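Local atomic coordinates of inosine-uridine preferring nucleoside hydrolase family protein (Bacillus anthracis, PDB entry 2C40), a protein that belongs to the inosine-uridine preferring nucleoside hydrolase family and holds a calcium ion and alpha-D-ribofuranose together in one pocket. Residues A[49-54]-A[88-93]; A[191-196]-A[288-293]. One frame throughout, in Å; residues are numbered along the deposited sequence.

In the fold
The chain is an alpha/beta fold built round a mixed, largely parallel sheet flanked by helices, and the two contacts lie on opposite sides of the chain's centre. Contact 1 joins helix 41-55 to the short helix 88-91 at the subunit interface. Contact 2 is inside the sheet, where strand 191-194 pairs with strand 286-292. Their centres are about 32 Å apart and their nearest atoms about 20 Å apart, so they do not touch. The calcium and alpha-D-ribofuranose site is reached by neither. The I194 side chain of contact 2 is about 9 Å from alpha-D-ribofuranose and about 11 Å from the calcium ion, whereas I51 of contact 1 is about 13 Å from both.

Contact 1: A[49-54]-A[88-93]; sequences RKIIDR and PILNES
K50 and R54, one turn apart on helix 41-55, carry a mainly polar contact with the short, weakly bonded turn of helix at about 88-91 and the residue after it, at the subunit interface of this alpha/beta fold. K50, extended beyond CG, passes its CD 3.1 Å from L90 O, and its NZ bonds N91 OD1 at 2.6 Å, tilted from the carbonyl plane. D85 gives the same ammonium a salt bridge and takes N91 ND2 on its backbone O, tying lysine and asparagine together. On the buried side of these arms, I51 CG1 meets L90 CD2 at 3.9 Å, with helix 12-21 also packed on I51. A water on K50 O bonds L90 O weakly. R54 is modelled in two conformers; in the one described, CG sits opposite the backbone N (chi1 -177°) and a bend at chi2 brings the guanidinium over I89 CD1. Its NH1 makes a salt bridge to E92 OE1, which forms a second with R216 of the second subunit, so two arginines share one oxygen. These R54 contacts are less certain, holding for this conformer alone: NH1 serves E92 OE1 and a lone pair of I89 O, each at 2.7 Å, by bent bonds (147° and 133° at the hydrogen).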
loop_
_atom_site.group_PDB
_atom_site.type_symbol
_atom_site.label_atom_id
_atom_site.label_comp_id
_atom_site.label_asym_id
_atom_site.label_seq_id
_atom_site.Cartn_x
_atom_site.Cartn_y
_atom_site.Cartn_z
ATOM N N ARG A 49 4.861 -18.205 1.425
ATOM C CA ARG A 49 4.405 -19.331 2.225
ATOM C C ARG A 49 2.921 -19.295 2.541
ATOM O O ARG A 49 2.256 -20.318 2.466
ATOM C CB ARG A 49 5.241 -19.452 3.500
ATOM C CG ARG A 49 6.712 -19.863 3.191
ATOM C CD ARG A 49 7.633 -19.505 4.337
ATOM N NE ARG A 49 7.325 -20.308 5.503
ATOM C CZ ARG A 49 7.623 -20.000 6.769
ATOM N NH1 ARG A 49 8.195 -18.849 7.079
ATOM N NH2 ARG A 49 7.326 -20.869 7.741
ATOM N N LYS A 50 2.417 -18.117 2.895
ATOM C CA LYS A 50 0.981 -17.927 3.199
ATOM C C LYS A 50 0.109 -18.071 1.930
ATOM O O LYS A 50 -1.045 -18.492 1.980
ATOM C CB LYS A 50 0.734 -16.543 3.822
ATOM C CG LYS A 50 1.496 -16.259 5.128
ATOM C CD LYS A 50 1.111 -14.933 5.720
ATOM C CE LYS A 50 2.073 -14.541 6.808
ATOM N NZ LYS A 50 1.749 -13.195 7.318
ATOM N N ILE A 51 0.668 -17.712 0.791
ATOM C CA ILE A 51 -0.074 -17.838 -0.474
ATOM C C ILE A 51 -0.220 -19.316 -0.825
ATOM O O ILE A 51 -1.286 -19.754 -1.248
ATOM C CB ILE A 51 0.582 -17.036 -1.607
ATOM C CG1 ILE A 51 0.372 -15.556 -1.349
ATOM C CG2 ILE A 51 -0.037 -17.408 -2.967
ATOM C CD1 ILE A 51 1.232 -14.596 -2.208
ATOM N N ILE A 52 0.853 -20.071 -0.618
ATOM C CA ILE A 52 0.853 -21.502 -0.885
ATOM C C ILE A 52 -0.103 -22.170 0.107
ATOM O O ILE A 52 -0.934 -22.966 -0.298
ATOM C CB ILE A 52 2.263 -22.080 -0.792
ATOM C CG1 ILE A 52 3.154 -21.495 -1.878
ATOM C CG2 ILE A 52 2.252 -23.606 -0.944
ATOM C CD1 ILE A 52 4.642 -21.732 -1.600
ATOM N N ASP A 53 -0.032 -21.803 1.391
ATOM C CA ASP A 53 -0.985 -22.321 2.364
ATOM C C ASP A 53 -2.443 -22.103 1.961
ATOM O O ASP A 53 -3.235 -23.046 1.935
ATOM C CB ASP A 53 -0.823 -21.651 3.741
ATOM C CG ASP A 53 0.382 -22.140 4.502
ATOM O OD1 ASP A 53 1.194 -22.880 3.948
ATOM O OD2 ASP A 53 0.538 -21.750 5.671
ATOM N N ARG A 54 -2.802 -20.859 1.683
ATOM C CA ARG A 54 -4.204 -20.527 1.454
ATOM C C ARG A 54 -4.696 -21.017 0.090
ATOM O O ARG A 54 -5.813 -21.545 -0.019
ATOM C CB ARG A 54 -4.436 -19.032 1.573
ATOM C CG ARG A 54 -5.894 -18.622 1.404
ATOM C CD ARG A 54 -6.513 -18.114 2.700
ATOM N NE ARG A 54 -7.975 -18.041 2.606
ATOM C CZ ARG A 54 -8.756 -17.271 3.371
ATOM N NH1 ARG A 54 -8.218 -16.458 4.287
ATOM N NH2 ARG A 54 -10.083 -17.292 3.198
ATOM N N PRO A 88 -5.218 -9.387 5.395
ATOM C CA PRO A 88 -5.961 -10.312 6.258
ATOM C C PRO A 88 -6.236 -11.676 5.603
ATOM O O PRO A 88 -6.095 -12.718 6.250
ATOM C CB PRO A 88 -7.245 -9.554 6.537
ATOM C CG PRO A 88 -6.860 -8.098 6.355
ATOM C CD PRO A 88 -5.968 -8.123 5.196
ATOM N N ILE A 89 -6.607 -11.670 4.333
ATOM C CA ILE A 89 -6.810 -12.912 3.599
ATOM C C ILE A 89 -5.665 -13.914 3.860
ATOM O O ILE A 89 -5.907 -15.091 3.991
ATOM C CB ILE A 89 -7.073 -12.659 2.059
ATOM C CG1 ILE A 89 -6.812 -13.886 1.218
ATOM C CG2 ILE A 89 -6.130 -11.654 1.454
ATOM C CD1 ILE A 89 -7.776 -14.941 1.431
ATOM N N LEU A 90 -4.438 -13.406 3.963
ATOM C CA LEU A 90 -3.228 -14.227 4.130
ATOM C C LEU A 90 -2.866 -14.574 5.572
ATOM O O LEU A 90 -1.994 -15.406 5.796
ATOM C CB LEU A 90 -2.028 -13.487 3.506
ATOM C CG LEU A 90 -2.060 -13.394 1.991
ATOM C CD1 LEU A 90 -0.699 -12.848 1.478
ATOM C CD2 LEU A 90 -2.382 -14.749 1.365
ATOM N N ASN A 91 -3.506 -13.894 6.524
ATOM C CA ASN A 91 -3.246 -14.038 7.953
ATOM C C ASN A 91 -4.419 -14.649 8.720
ATOM O O ASN A 91 -4.334 -14.859 9.929
ATOM C CB ASN A 91 -2.928 -12.671 8.565
ATOM C CG ASN A 91 -1.633 -12.113 8.057
ATOM O OD1 ASN A 91 -0.564 -12.571 8.422
ATOM N ND2 ASN A 91 -1.718 -11.132 7.189
ATOM N N GLU A 92 -5.507 -14.923 8.007
ATOM C CA GLU A 92 -6.711 -15.437 8.607
ATOM C C GLU A 92 -6.508 -16.782 9.354
ATOM O O GLU A 92 -7.161 -17.001 10.374
ATOM C CB GLU A 92 -7.831 -15.561 7.547
ATOM C CG GLU A 92 -9.207 -15.723 8.215
ATOM C CD GLU A 92 -10.377 -15.822 7.271
ATOM O OE1 GLU A 92 -10.184 -15.828 6.044
ATOM O OE2 GLU A 92 -11.519 -15.910 7.778
ATOM N N SER A 93 -5.624 -17.651 8.843
ATOM C CA SER A 93 -5.345 -18.999 9.419
ATOM C C SER A 93 -4.551 -18.961 10.699
ATOM O O SER A 93 -4.533 -19.923 11.459
ATOM C CB SER A 93 -4.495 -19.854 8.466
ATOM O OG SER A 93 -5.051 -19.902 7.177
HETATM O O HOH W 1 -2.322 -18.567 4.569
#

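Contact 2: A[191-196]-A[288-293]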
loop_
_atom_site.group_PDB
_atom_site.type_symbol
_atom_site.label_atom_id
_atom_site.label_comp_id
_atom_site.label_asym_id
_atom_site.label_seq_id
_atom_site.Cartn_x
_atom_site.Cartn_y
_atom_site.Cartn_z
ATOM N N ILE A 191 15.925 -19.967 -24.139
ATOM C CA ILE A 191 15.443 -18.794 -23.385
ATOM C C ILE A 191 14.283 -18.105 -24.099
ATOM O O ILE A 191 14.410 -17.637 -25.243
ATOM C CB ILE A 191 16.564 -17.725 -23.156
ATOM C CG1 ILE A 191 17.812 -18.363 -22.526
ATOM C CG2 ILE A 191 16.089 -16.597 -22.271
ATOM C CD1 ILE A 191 18.838 -17.416 -22.182
ATOM N N ASP A 192 13.133 -18.111 -23.418
ATOM C CA ASP A 192 12.022 -17.274 -23.741
ATOM C C ASP A 192 12.118 -16.002 -22.863
ATOM O O ASP A 192 12.234 -16.082 -21.626
ATOM C CB ASP A 192 10.692 -18.009 -23.507
ATOM C CG ASP A 192 10.557 -19.334 -24.327
ATOM O OD1 ASP A 192 11.116 -19.477 -25.436
ATOM O OD2 ASP A 192 9.850 -20.233 -23.827
ATOM N N LEU A 193 12.058 -14.847 -23.528
ATOM C CA LEU A 193 12.177 -13.506 -22.908
ATOM C C LEU A 193 10.860 -12.762 -22.961
ATOM O O LEU A 193 10.338 -12.522 -24.054
ATOM C CB LEU A 193 13.105 -12.571 -23.687
ATOM C CG LEU A 193 14.497 -12.240 -23.219
ATOM C CD1 LEU A 193 15.003 -10.985 -23.918
ATOM C CD2 LEU A 193 14.570 -12.110 -21.701
ATOM N N ILE A 194 10.355 -12.386 -21.787
ATOM C CA ILE A 194 9.329 -11.328 -21.698
ATOM C C ILE A 194 10.070 -9.992 -21.387
ATOM O O ILE A 194 10.518 -9.735 -20.259
ATOM C CB ILE A 194 8.210 -11.677 -20.690
ATOM C CG1 ILE A 194 7.362 -12.828 -21.216
ATOM C CG2 ILE A 194 7.297 -10.489 -20.424
ATOM C CD1 ILE A 194 8.023 -14.197 -21.182
ATOM N N THR A 195 10.255 -9.197 -22.431
ATOM C CA THR A 195 10.903 -7.889 -22.347
ATOM C C THR A 195 9.926 -6.821 -21.852
ATOM O O THR A 195 8.707 -7.042 -21.849
ATOM C CB THR A 195 11.447 -7.476 -23.709
ATOM O OG1 THR A 195 10.342 -7.242 -24.623
ATOM C CG2 THR A 195 12.424 -8.561 -24.263
ATOM N N LEU A 196 10.434 -5.643 -21.488
ATOM C CA LEU A 196 9.550 -4.515 -21.251
ATOM C C LEU A 196 8.493 -4.307 -22.351
ATOM O O LEU A 196 7.317 -4.045 -22.006
ATOM C CB LEU A 196 10.336 -3.233 -21.028
ATOM C CG LEU A 196 11.250 -3.220 -19.775
ATOM C CD1 LEU A 196 12.127 -1.955 -19.762
ATOM C CD2 LEU A 196 10.460 -3.326 -18.453
ATOM N N VAL A 288 17.412 -15.950 -28.584
ATOM C CA VAL A 288 16.475 -15.639 -27.551
ATOM C C VAL A 288 15.126 -15.479 -28.253
ATOM O O VAL A 288 15.029 -14.872 -29.307
ATOM C CB VAL A 288 16.988 -14.391 -26.737
ATOM C CG1 VAL A 288 15.951 -13.592 -26.250
ATOM C CG2 VAL A 288 17.854 -14.846 -25.555
ATOM N N HIS A 289 14.096 -16.053 -27.647
ATOM C CA HIS A 289 12.730 -16.073 -28.170
ATOM C C HIS A 289 11.887 -15.018 -27.450
ATOM O O HIS A 289 11.414 -15.204 -26.348
ATOM C CB HIS A 289 12.161 -17.487 -27.992
ATOM C CG HIS A 289 13.078 -18.560 -28.502
ATOM N ND1 HIS A 289 13.309 -18.763 -29.845
ATOM C CD2 HIS A 289 13.849 -19.460 -27.849
ATOM C CE1 HIS A 289 14.172 -19.750 -29.996
ATOM N NE2 HIS A 289 14.520 -20.184 -28.799
ATOM N N VAL A 290 11.719 -13.894 -28.115
ATOM C CA VAL A 290 11.162 -12.706 -27.544
ATOM C C VAL A 290 9.643 -12.649 -27.739
ATOM O O VAL A 290 9.137 -12.707 -28.856
ATOM C CB VAL A 290 11.843 -11.430 -28.154
ATOM C CG1 VAL A 290 11.239 -10.162 -27.552
ATOM C CG2 VAL A 290 13.343 -11.439 -27.886
ATOM N N VAL A 291 8.920 -12.509 -26.637
ATOM C CA VAL A 291 7.477 -12.537 -26.701
ATOM C C VAL A 291 6.996 -11.217 -27.307
ATOM O O VAL A 291 7.575 -10.156 -27.038
ATOM C CB VAL A 291 6.880 -12.790 -25.327
ATOM C CG1 VAL A 291 5.351 -12.556 -25.296
ATOM C CG2 VAL A 291 7.223 -14.207 -24.894
ATOM N N TYR A 292 5.973 -11.289 -28.155
ATOM C CA TYR A 292 5.258 -10.107 -28.608
ATOM C C TYR A 292 3.807 -10.446 -28.962
ATOM O O TYR A 292 3.401 -11.608 -28.957
ATOM C CB TYR A 292 5.986 -9.467 -29.783
ATOM C CG TYR A 292 5.911 -10.253 -31.059
ATOM C CD1 TYR A 292 6.625 -11.418 -31.204
ATOM C CD2 TYR A 292 5.120 -9.822 -32.111
ATOM C CE1 TYR A 292 6.566 -12.165 -32.403
ATOM C CE2 TYR A 292 5.039 -10.568 -33.335
ATOM C CZ TYR A 292 5.770 -11.740 -33.455
ATOM O OH TYR A 292 5.747 -12.483 -34.613
ATOM N N ASP A 293 3.041 -9.407 -29.252
ATOM C CA ASP A 293 1.690 -9.530 -29.768
ATOM C C ASP A 293 0.856 -10.404 -28.865
ATOM O O ASP A 293 0.296 -11.418 -29.299
ATOM C CB ASP A 293 1.674 -10.029 -31.211
ATOM C CG ASP A 293 0.309 -9.882 -31.861
ATOM O OD1 ASP A 293 -0.471 -9.052 -31.362
ATOM O OD2 ASP A 293 0.008 -10.582 -32.865
#
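I191 O takes the backbone N-H of H289 at 2.9 Å and starts a parallel pairing between strands 191-194 and 286-292, within the sheet of this alpha/beta fold. The ladder continues with L193 bonding both ways, its N to H289 O and its O from V291 N; all three bonds are nearly straight at the hydrogen. D192 and I194 make their backbone bonds to strand 145-151 and, from I194, to G152 just after it. The closest apolar contact is V288 CG1, 3.6 Å from both CG and CD1 of L193, while V288 CG2 lies against I191 CB at 4.0 Å. On the face with D192, V291 CG2 is opposite its carbonyl carbon (chi1 169° to CG1), which lays it beside I194 CD1 at 3.8 Å, under L249 and F253 of helix 246-255. Looser is the partly exposed edge at V290, whose CG2 stays 4.3 Å from L193 CD1, though its CG1 crosses T195 CG2 at 3.8 Å. D192 OD1 lies 3.4 Å from H289 CB, obliquely to the imidazole. ND1 bonds T264 OG1 and NE2 bonds E190 OE1, which fixes the ring's rotation; so backbone bonds and apolar packing join the strands, with no side-chain hydrogen bond between them.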